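Local atomic coordinates of omega transaminase (Pseudomonas sp., PDB entry 5LHA), a protein that probably moves amino groups from amines to keto acids such as pyruvate, using pyridoxal phosphate, which is bound here in its pyridoxamine form. Residues Gly379-Lys384 and Ile388-Val393; Ile295-Ile300 and Leu342-Ile347; His208-Leu213 and Trp247-Glu252; Gly44-Asp49 and Arg440-Leu445. One frame throughout, in Å; residues are numbered along the deposited sequence.

Contact 1: residues Gly379-Lys384 and Ile388-Val393; sequences GEVRGK and IALDLV
R382 and A389 face each other as an antiparallel hydrogen-bonded pair, R382 N giving to A389 O at 3.1 Å and A389 N to R382 O at 2.9 Å, and the two strand axes approach to 4.7 Å at 166°. Beyond the non-hydrogen-bonded pair V381–L390, D391 N reaches E380 O at 2.9 Å, almost straight. On the face of E380, R382 and D391, the arginine carries the polar contact. Its chain runs extended from CG to NE, and NH2 meets D391 OD2 at 2.9 Å, within the guanidinium plane but 27° out of the carboxylate plane. NH1 turns to E380 OE2 at 2.7 Å, taking that oxygen's anti lone pair; the cation links E380 of its own strand with D391 of the partner strand. D391 OD2 has a second cation in R194, and R382 NE gives to G238 O. Were R382 an alanine, E380 would probably lose this charge partner and D391 would keep only R194. On the other face V381 CG1 touches I388 CG2 at 3.7 Å, V381 CG2 lies alongside L390 CD2, and helices 353-368 and 370-374 pack on V381. This is a beta hairpin at one edge of the seven-stranded mixed sheet.

Contact 2: residues Ile295-Ile300 and Leu342-Ile347; sequences ITAGYI and LAVLDI
V344 is the side chain that helix 335-350 pushes into the loop 295-300, and the contact can be followed outward along it. Its CB, directed at the loop, already lies 3.7 Å from I295 O. From there the two methyls part. CG1, placed anti to the backbone N by a chi1 of 168°, comes to 3.6 Å from I295 O and also lies near A297 N. CG2, beside V344's own backbone N, goes to T296 O at 3.5 Å and nearly as close to T296 C. Both methyls then meet A297 CB at 3.9 Å, so the alanine methyl faces the fork of the valine. Valine thus packs mostly against peptide groups, with one small side chain completing the fit.

The loop folds here into a type I' beta turn from T296 to Y299, closed by Y299 N to T296 O at 2.9 Å. It follows K293, part of the cofactor pocket of this fold type I enzyme, and leads into strand 303-308 of the sheet that also holds strand 225-230; the side chain of I295 is about 9 Å from a bound PMP. T296 O therefore has a bond from Y299 N besides the methyl against it, whereas I295 O is buried with no polar partner in the model. The second subunit reaches the turn itself: H334 of that chain bonds G298 O, and its Y331 packs on T296.

Contact 3: residues His208-Leu213 and Trp247-Glu252; sequences HCIRQL and WPRLRE
I210 and R249 cross at a slant, the isoleucine branch lying against one face of the arginine's guanidinium group. I210 CG1 sits over that face, 4.0 Å from R249 NE, and I210 CG2 comes to 3.6 Å from R249 NH2. The arginine gets there by bending: with chi3 at 57° its chain folds back, and the planar end lies along the isoleucine while R249 CB rests 3.9 Å from I210 CG1. Beyond CG1 the same arm ends in CD1, which meets R249 O at 3.7 Å. A turn after I210, L213 CD2 meets CD1 of L250, R249's neighbour, at 3.6 Å, the side chains at about a right angle. With an alanine in place of I210, the face of the R249 guanidinium would probably lose its apolar cover and its end be freer to swing.

Helices 202-220 and 246-256 run nearly parallel, their segment axes 10.4 Å apart and crossing at -18°. Both lie on one side of the sheet holding strands 225-230 and 303-308, where L213 and L250 share L228. The contact is thus held by dispersion and by burying carbon: leucines toward the sheet and, farther from it, a charged group with I210 CG1 over one face and CG2 by NH2.

Contact 4: residues Gly44-Asp49 and Arg440-Leu445; sequences GNYITD and RDEAGL
The start of the C-terminal helix 440-457 meets the turn between strands 37-43 and 46-49, at the edge of a seven-stranded mixed sheet. E442 is the link. Its chain stretches out beyond CG toward the turn, and OE1 takes a bond from N45 ND2 at 3.3 Å. The donor approaches on the syn side, 21° out of the carboxylate plane, and the amide and carboxylate planes are turned 43° apart. N45 ND2 has a further partner in T437 OG1, just ahead of the helix. The other oxygen works through water: water 1 gives to E442 OE2 at 2.8 Å and accepts from N45 N at 3.2 Å. Y46 reaches across from the strand, CE1 coming to 3.7 Å from E442 OE2. Its OH lies 2.8 Å from water 2, which gives to D441 OD2 at 3.0 Å and, weakly, to E442 OE2. L445 brings CD2 to 3.8 Å from Y46 OH. The carboxylate of E442 is buried, yet a hydrogen bond from the N45 amide and bridging waters help to satisfy it; no cation is among its partners in these two segments, so any charge would probably be stabilised here by amide and waters, with D441 a like charge nearby through water 2.

Along the chain contact 3 closes first, then contact 2, then contact 1, and all three fall between the two segments of contact 4, which brings residues 44-49 beside 440-445. Contacts 1 and 4 reach the same seven-stranded mixed sheet, one toward each edge, with centres 20 Å apart. Contacts 2 and 3 belong to the other sheet's surroundings: residues 295-300 lead into its strand 303-308, while the helices of contact 3 lie against it. These two are 34 Å apart between centres, on opposite sides of the chain's centre. No two contacts touch. Contact 2 lies nearest the cofactor; residues of contacts 2 and 4 meet the second subunit, and of contact 3 the third.

Contact 1: residues Gly379-Lys384 and Ile388-Val393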
# COMPACT_ATOMS: atom_id res chain seq x y z
N GLY A 379 7.19 39.77 3.74
CA GLY A 379 6.11 39.65 2.78
C GLY A 379 4.75 40.00 3.32
O GLY A 379 4.08 40.90 2.79
N GLU A 380 4.32 39.33 4.38
CA GLU A 380 3.12 39.70 5.12
C GLU A 380 3.25 39.17 6.55
O GLU A 380 4.12 38.35 6.85
CB GLU A 380 1.83 39.17 4.47
CG GLU A 380 1.62 37.67 4.63
CD GLU A 380 0.16 37.26 4.45
OE1 GLU A 380 -0.65 38.07 3.96
OE2 GLU A 380 -0.19 36.11 4.81
N VAL A 381 2.37 39.66 7.42
CA VAL A 381 2.26 39.17 8.79
C VAL A 381 0.80 38.79 9.02
O VAL A 381 -0.09 39.64 8.89
CB VAL A 381 2.72 40.21 9.82
CG1 VAL A 381 2.60 39.66 11.24
CG2 VAL A 381 4.15 40.65 9.53
N ARG A 382 0.56 37.53 9.37
CA ARG A 382 -0.79 37.01 9.56
C ARG A 382 -0.87 36.29 10.89
O ARG A 382 0.14 35.88 11.47
CB ARG A 382 -1.18 36.05 8.43
CG ARG A 382 -0.04 35.13 8.02
CD ARG A 382 -0.51 34.03 7.10
NE ARG A 382 0.54 33.03 6.91
CZ ARG A 382 1.57 33.18 6.07
NH1 ARG A 382 1.68 34.28 5.34
NH2 ARG A 382 2.48 32.23 5.96
N GLY A 383 -2.10 36.12 11.36
CA GLY A 383 -2.30 35.49 12.65
C GLY A 383 -3.75 35.53 13.07
O GLY A 383 -4.59 36.20 12.46
N LYS A 384 -4.02 34.81 14.16
CA LYS A 384 -5.33 34.78 14.79
C LYS A 384 -5.13 34.36 16.24
O LYS A 384 -4.55 33.30 16.49
CB LYS A 384 -6.27 33.82 14.07
CG LYS A 384 -7.68 33.84 14.60
CD LYS A 384 -8.57 32.89 13.85
CE LYS A 384 -9.94 32.79 14.49
NZ LYS A 384 -10.79 33.97 14.22
N ILE A 388 1.00 33.67 15.20
CA ILE A 388 1.31 34.65 14.16
C ILE A 388 2.52 34.15 13.39
O ILE A 388 3.39 33.48 13.94
CB ILE A 388 1.56 36.05 14.76
CG1 ILE A 388 0.26 36.66 15.29
CG2 ILE A 388 2.20 36.99 13.74
CD1 ILE A 388 0.48 37.82 16.24
N ALA A 389 2.55 34.44 12.09
CA ALA A 389 3.71 34.13 11.27
C ALA A 389 4.10 35.33 10.43
O ALA A 389 3.24 36.01 9.86
CB ALA A 389 3.45 32.93 10.35
N LEU A 390 5.40 35.58 10.35
CA LEU A 390 5.97 36.57 9.45
C LEU A 390 6.53 35.82 8.25
O LEU A 390 7.40 34.96 8.41
CB LEU A 390 7.05 37.39 10.15
CG LEU A 390 6.65 38.13 11.44
CD1 LEU A 390 6.94 37.28 12.66
CD2 LEU A 390 7.36 39.48 11.56
N ASP A 391 6.00 36.10 7.07
CA ASP A 391 6.38 35.35 5.88
C ASP A 391 7.46 36.11 5.11
O ASP A 391 7.20 37.15 4.49
CB ASP A 391 5.15 35.08 5.01
CG ASP A 391 5.36 33.93 4.07
OD1 ASP A 391 6.47 33.82 3.50
OD2 ASP A 391 4.43 33.10 3.94
N LEU A 392 8.68 35.57 5.11
CA LEU A 392 9.81 36.23 4.48
C LEU A 392 9.95 35.72 3.05
O LEU A 392 9.92 34.51 2.81
CB LEU A 392 11.10 35.98 5.26
CG LEU A 392 11.16 36.27 6.77
CD1 LEU A 392 12.53 35.93 7.32
CD2 LEU A 392 10.79 37.73 7.12
N VAL A 393 10.06 36.65 2.11
CA VAL A 393 10.13 36.35 0.69
C VAL A 393 11.36 37.01 0.10
O VAL A 393 11.91 37.97 0.66
CB VAL A 393 8.87 36.81 -0.06
CG1 VAL A 393 7.64 36.22 0.56
CG2 VAL A 393 8.79 38.34 -0.06

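Contact 2: residues Ile295-Ile300 and Leu342-Ile347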
# COMPACT_ATOMS: atom_id res chain seq x y z
N ILE A 295 -3.03 21.36 26.94
CA ILE A 295 -3.96 20.65 27.80
C ILE A 295 -3.36 20.44 29.19
O ILE A 295 -4.07 20.50 30.21
CB ILE A 295 -4.41 19.32 27.15
CG1 ILE A 295 -5.60 18.73 27.91
CG2 ILE A 295 -3.24 18.34 26.99
CD1 ILE A 295 -6.36 17.64 27.15
N THR A 296 -2.05 20.22 29.26
CA THR A 296 -1.32 20.21 30.53
C THR A 296 -0.34 21.38 30.61
O THR A 296 0.51 21.40 31.51
CB THR A 296 -0.57 18.89 30.73
OG1 THR A 296 0.27 18.62 29.60
CG2 THR A 296 -1.55 17.76 30.94
N ALA A 297 -0.44 22.33 29.68
CA ALA A 297 0.47 23.46 29.62
C ALA A 297 1.91 22.99 29.54
O ALA A 297 2.82 23.65 30.05
CB ALA A 297 0.26 24.41 30.79
N GLY A 298 2.11 21.81 28.95
CA GLY A 298 3.41 21.20 28.81
C GLY A 298 3.98 20.59 30.07
O GLY A 298 5.06 19.99 30.01
N TYR A 299 3.30 20.70 31.21
CA TYR A 299 3.94 20.29 32.46
C TYR A 299 4.15 18.78 32.50
O TYR A 299 5.17 18.30 33.01
CB TYR A 299 3.12 20.76 33.66
CG TYR A 299 3.25 22.24 33.95
CD1 TYR A 299 2.81 23.19 33.04
CD2 TYR A 299 3.83 22.68 35.12
CE1 TYR A 299 2.94 24.54 33.30
CE2 TYR A 299 3.96 24.04 35.39
CZ TYR A 299 3.51 24.96 34.47
OH TYR A 299 3.64 26.31 34.74
N ILE A 300 3.20 18.02 31.96
CA ILE A 300 3.27 16.56 31.90
C ILE A 300 2.74 16.14 30.54
O ILE A 300 1.72 16.70 30.08
CB ILE A 300 2.45 15.89 33.01
CG1 ILE A 300 2.77 16.48 34.39
CG2 ILE A 300 2.72 14.39 33.01
CD1 ILE A 300 4.12 16.10 34.96
N LEU A 342 -6.20 18.96 35.06
CA LEU A 342 -7.33 19.60 35.75
C LEU A 342 -6.94 20.96 36.29
O LEU A 342 -7.72 21.92 36.18
CB LEU A 342 -7.85 18.70 36.87
CG LEU A 342 -8.51 17.41 36.36
CD1 LEU A 342 -8.73 16.39 37.47
CD2 LEU A 342 -9.81 17.75 35.67
N ALA A 343 -5.74 21.08 36.86
CA ALA A 343 -5.29 22.37 37.37
C ALA A 343 -5.09 23.36 36.23
O ALA A 343 -5.38 24.55 36.37
CB ALA A 343 -4.00 22.21 38.16
N VAL A 344 -4.61 22.87 35.08
CA VAL A 344 -4.35 23.75 33.95
C VAL A 344 -5.66 24.29 33.38
O VAL A 344 -5.78 25.48 33.09
CB VAL A 344 -3.51 23.01 32.89
CG1 VAL A 344 -3.48 23.78 31.58
CG2 VAL A 344 -2.10 22.80 33.41
N LEU A 345 -6.67 23.43 33.25
CA LEU A 345 -7.95 23.89 32.71
C LEU A 345 -8.61 24.92 33.61
O LEU A 345 -9.27 25.85 33.12
CB LEU A 345 -8.90 22.70 32.52
CG LEU A 345 -8.43 21.64 31.54
CD1 LEU A 345 -9.42 20.51 31.47
CD2 LEU A 345 -8.24 22.29 30.19
N ASP A 346 -8.45 24.77 34.92
CA ASP A 346 -8.99 25.75 35.85
C ASP A 346 -8.41 27.14 35.59
O ASP A 346 -9.15 28.13 35.54
CB ASP A 346 -8.74 25.28 37.28
CG ASP A 346 -9.59 24.07 37.64
OD1 ASP A 346 -10.54 23.78 36.90
OD2 ASP A 346 -9.32 23.41 38.67
N ILE A 347 -7.09 27.23 35.41
CA ILE A 347 -6.47 28.53 35.13
C ILE A 347 -6.98 29.09 33.81
O ILE A 347 -7.26 30.29 33.70
CB ILE A 347 -4.93 28.40 35.14
CG1 ILE A 347 -4.42 28.14 36.55
CG2 ILE A 347 -4.28 29.65 34.56
CD1 ILE A 347 -2.98 27.70 36.61

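Contact 3: residues His208-Leu213 and Trp247-Glu252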
# COMPACT_ATOMS: atom_id res chain seq x y z
N HIS A 208 -13.27 28.21 -4.44
CA HIS A 208 -12.34 27.40 -5.22
C HIS A 208 -11.98 26.12 -4.46
O HIS A 208 -11.95 25.02 -5.04
CB HIS A 208 -11.07 28.20 -5.54
CG HIS A 208 -11.26 29.23 -6.61
ND1 HIS A 208 -11.76 28.93 -7.86
CD2 HIS A 208 -11.01 30.56 -6.61
CE1 HIS A 208 -11.81 30.03 -8.59
NE2 HIS A 208 -11.36 31.04 -7.85
N CYS A 209 -11.69 26.25 -3.16
CA CYS A 209 -11.21 25.10 -2.40
C CYS A 209 -12.32 24.07 -2.21
O CYS A 209 -12.10 22.87 -2.41
CB CYS A 209 -10.69 25.58 -1.04
SG CYS A 209 -9.17 26.57 -1.12
N ILE A 210 -13.53 24.53 -1.89
CA ILE A 210 -14.67 23.62 -1.70
C ILE A 210 -15.01 22.90 -2.99
O ILE A 210 -15.28 21.69 -2.99
CB ILE A 210 -15.87 24.41 -1.14
CG1 ILE A 210 -15.54 24.88 0.27
CG2 ILE A 210 -17.11 23.55 -1.12
CD1 ILE A 210 -15.29 23.72 1.20
N ARG A 211 -15.02 23.62 -4.11
CA ARG A 211 -15.27 22.97 -5.39
C ARG A 211 -14.23 21.89 -5.68
O ARG A 211 -14.57 20.80 -6.14
CB ARG A 211 -15.31 24.01 -6.51
CG ARG A 211 -15.25 23.41 -7.89
CD ARG A 211 -15.34 24.48 -8.96
NE ARG A 211 -14.71 24.05 -10.21
CZ ARG A 211 -14.64 24.80 -11.30
NH1 ARG A 211 -15.17 26.02 -11.31
NH2 ARG A 211 -14.05 24.33 -12.39
N GLN A 212 -12.96 22.17 -5.38
CA GLN A 212 -11.92 21.15 -5.49
C GLN A 212 -12.23 19.96 -4.59
O GLN A 212 -11.98 18.81 -4.96
CB GLN A 212 -10.55 21.75 -5.14
CG GLN A 212 -9.39 20.76 -5.21
CD GLN A 212 -8.08 21.34 -4.70
OE1 GLN A 212 -7.82 21.38 -3.50
NE2 GLN A 212 -7.24 21.80 -5.62
N LEU A 213 -12.73 20.23 -3.39
CA LEU A 213 -13.04 19.14 -2.45
C LEU A 213 -14.17 18.25 -2.98
O LEU A 213 -14.08 17.01 -2.90
CB LEU A 213 -13.37 19.73 -1.08
CG LEU A 213 -13.97 18.82 -0.01
CD1 LEU A 213 -13.02 17.71 0.34
CD2 LEU A 213 -14.29 19.65 1.22
N TRP A 247 -14.42 26.71 7.04
CA TRP A 247 -14.73 25.58 7.90
C TRP A 247 -16.22 25.26 7.95
O TRP A 247 -16.59 24.08 7.96
CB TRP A 247 -14.18 25.80 9.32
CG TRP A 247 -12.78 25.25 9.46
CD1 TRP A 247 -11.62 25.83 9.04
CD2 TRP A 247 -12.41 23.98 10.01
NE1 TRP A 247 -10.55 25.01 9.32
CE2 TRP A 247 -11.01 23.87 9.91
CE3 TRP A 247 -13.13 22.92 10.59
CZ2 TRP A 247 -10.31 22.75 10.37
CZ3 TRP A 247 -12.44 21.82 11.04
CH2 TRP A 247 -11.04 21.74 10.93
N PRO A 248 -17.12 26.25 7.97
CA PRO A 248 -18.55 25.92 7.82
C PRO A 248 -18.89 25.18 6.53
O PRO A 248 -19.72 24.26 6.55
CB PRO A 248 -19.23 27.29 7.89
CG PRO A 248 -18.32 28.10 8.76
CD PRO A 248 -16.94 27.66 8.39
N ARG A 249 -18.27 25.55 5.41
CA ARG A 249 -18.53 24.83 4.17
C ARG A 249 -17.77 23.52 4.11
O ARG A 249 -18.11 22.65 3.29
CB ARG A 249 -18.18 25.70 2.97
CG ARG A 249 -19.03 26.95 2.85
CD ARG A 249 -18.79 27.66 1.54
NE ARG A 249 -19.04 26.77 0.40
CZ ARG A 249 -19.08 27.16 -0.87
NH1 ARG A 249 -18.88 28.44 -1.19
NH2 ARG A 249 -19.32 26.28 -1.83
N LEU A 250 -16.74 23.36 4.94
CA LEU A 250 -16.12 22.05 5.14
C LEU A 250 -17.10 21.09 5.81
O LEU A 250 -17.35 19.99 5.32
CB LEU A 250 -14.87 22.21 5.99
CG LEU A 250 -13.71 21.25 5.76
CD1 LEU A 250 -13.31 21.27 4.30
CD2 LEU A 250 -12.55 21.66 6.65
N ARG A 251 -17.68 21.53 6.94
CA ARG A 251 -18.69 20.76 7.66
C ARG A 251 -19.84 20.34 6.74
O ARG A 251 -20.30 19.19 6.80
CB ARG A 251 -19.22 21.59 8.83
CG ARG A 251 -20.30 20.96 9.72
CD ARG A 251 -19.79 19.83 10.60
NE ARG A 251 -19.82 18.53 9.94
CZ ARG A 251 -19.40 17.41 10.51
NH1 ARG A 251 -18.91 17.44 11.74
NH2 ARG A 251 -19.45 16.26 9.86
N GLU A 252 -20.31 21.26 5.91
CA GLU A 252 -21.45 20.95 5.05
C GLU A 252 -21.10 19.87 4.03
O GLU A 252 -21.88 18.94 3.81
CB GLU A 252 -21.92 22.21 4.32
CG GLU A 252 -22.53 23.25 5.22
CD GLU A 252 -22.63 24.59 4.52
OE1 GLU A 252 -22.21 24.69 3.34
OE2 GLU A 252 -23.12 25.55 5.15

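Contact 4: residues Gly44-Asp49 and Arg440-Leu445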
# COMPACT_ATOMS: atom_id res chain seq x y z
N GLY A 44 7.17 32.22 34.74
CA GLY A 44 6.23 33.12 34.08
C GLY A 44 6.30 32.90 32.58
O GLY A 44 6.21 31.77 32.10
N ASN A 45 6.46 34.00 31.83
CA ASN A 45 6.63 33.94 30.39
C ASN A 45 8.08 34.20 29.97
O ASN A 45 8.34 34.55 28.81
CB ASN A 45 5.67 34.91 29.69
CG ASN A 45 4.19 34.56 29.92
OD1 ASN A 45 3.87 33.45 30.32
ND2 ASN A 45 3.30 35.51 29.65
N TYR A 46 9.03 34.01 30.89
CA TYR A 46 10.44 34.25 30.63
C TYR A 46 11.23 32.97 30.83
O TYR A 46 10.85 32.11 31.63
CB TYR A 46 11.00 35.36 31.54
CG TYR A 46 10.55 36.75 31.17
CD1 TYR A 46 9.32 37.24 31.59
CD2 TYR A 46 11.35 37.58 30.38
CE1 TYR A 46 8.90 38.52 31.24
CE2 TYR A 46 10.94 38.85 30.03
CZ TYR A 46 9.71 39.32 30.46
OH TYR A 46 9.30 40.60 30.11
N ILE A 47 12.32 32.82 30.07
CA ILE A 47 13.26 31.72 30.22
C ILE A 47 14.68 32.27 30.24
O ILE A 47 14.96 33.35 29.71
CB ILE A 47 13.11 30.64 29.12
CG1 ILE A 47 13.39 31.25 27.75
CG2 ILE A 47 11.73 30.04 29.16
CD1 ILE A 47 12.98 30.40 26.58
N THR A 48 15.57 31.51 30.87
CA THR A 48 16.96 31.91 31.06
C THR A 48 17.87 30.75 30.65
O THR A 48 17.63 29.61 31.05
CB THR A 48 17.20 32.32 32.51
OG1 THR A 48 16.15 33.21 32.92
CG2 THR A 48 18.54 33.04 32.68
N ASP A 49 18.91 31.05 29.88
CA ASP A 49 19.80 30.00 29.42
C ASP A 49 20.90 29.74 30.46
O ASP A 49 20.93 30.36 31.52
CB ASP A 49 20.36 30.34 28.04
CG ASP A 49 21.22 31.59 28.03
OD1 ASP A 49 21.63 32.06 29.10
OD2 ASP A 49 21.48 32.10 26.92
N ARG A 440 -0.08 43.32 27.34
CA ARG A 440 0.23 44.43 26.44
C ARG A 440 1.72 44.73 26.46
O ARG A 440 2.36 44.83 25.41
CB ARG A 440 -0.55 45.68 26.85
CG ARG A 440 -2.04 45.66 26.61
CD ARG A 440 -2.59 47.07 26.79
NE ARG A 440 -4.03 47.18 26.60
CZ ARG A 440 -4.73 48.26 26.93
NH1 ARG A 440 -4.11 49.31 27.47
NH2 ARG A 440 -6.04 48.30 26.73
N ASP A 441 2.28 44.87 27.66
CA ASP A 441 3.69 45.19 27.85
C ASP A 441 4.59 44.19 27.14
O ASP A 441 5.47 44.57 26.36
CB ASP A 441 3.99 45.25 29.35
CG ASP A 441 5.40 44.84 29.68
OD1 ASP A 441 6.33 45.64 29.41
OD2 ASP A 441 5.59 43.73 30.23
N GLU A 442 4.38 42.90 27.40
CA GLU A 442 5.23 41.89 26.77
C GLU A 442 5.02 41.87 25.26
O GLU A 442 5.98 41.66 24.51
CB GLU A 442 4.96 40.52 27.37
CG GLU A 442 5.32 40.39 28.83
CD GLU A 442 4.74 39.14 29.45
OE1 GLU A 442 3.69 38.67 28.97
OE2 GLU A 442 5.32 38.62 30.43
N ALA A 443 3.79 42.10 24.80
CA ALA A 443 3.54 42.16 23.36
C ALA A 443 4.35 43.27 22.70
O ALA A 443 4.86 43.11 21.58
CB ALA A 443 2.05 42.34 23.08
N GLY A 444 4.47 44.42 23.37
CA GLY A 444 5.33 45.48 22.87
C GLY A 444 6.80 45.10 22.86
O GLY A 444 7.55 45.49 21.96
N LEU A 445 7.25 44.37 23.90
CA LEU A 445 8.63 43.90 23.92
C LEU A 445 8.94 43.03 22.71
O LEU A 445 10.04 43.11 22.14
CB LEU A 445 8.91 43.13 25.21
CG LEU A 445 10.20 42.31 25.26
CD1 LEU A 445 11.43 43.18 25.02
CD2 LEU A 445 10.33 41.57 26.58
O HOH W 1 6.15 37.07 32.62
O HOH W 2 7.00 41.42 31.47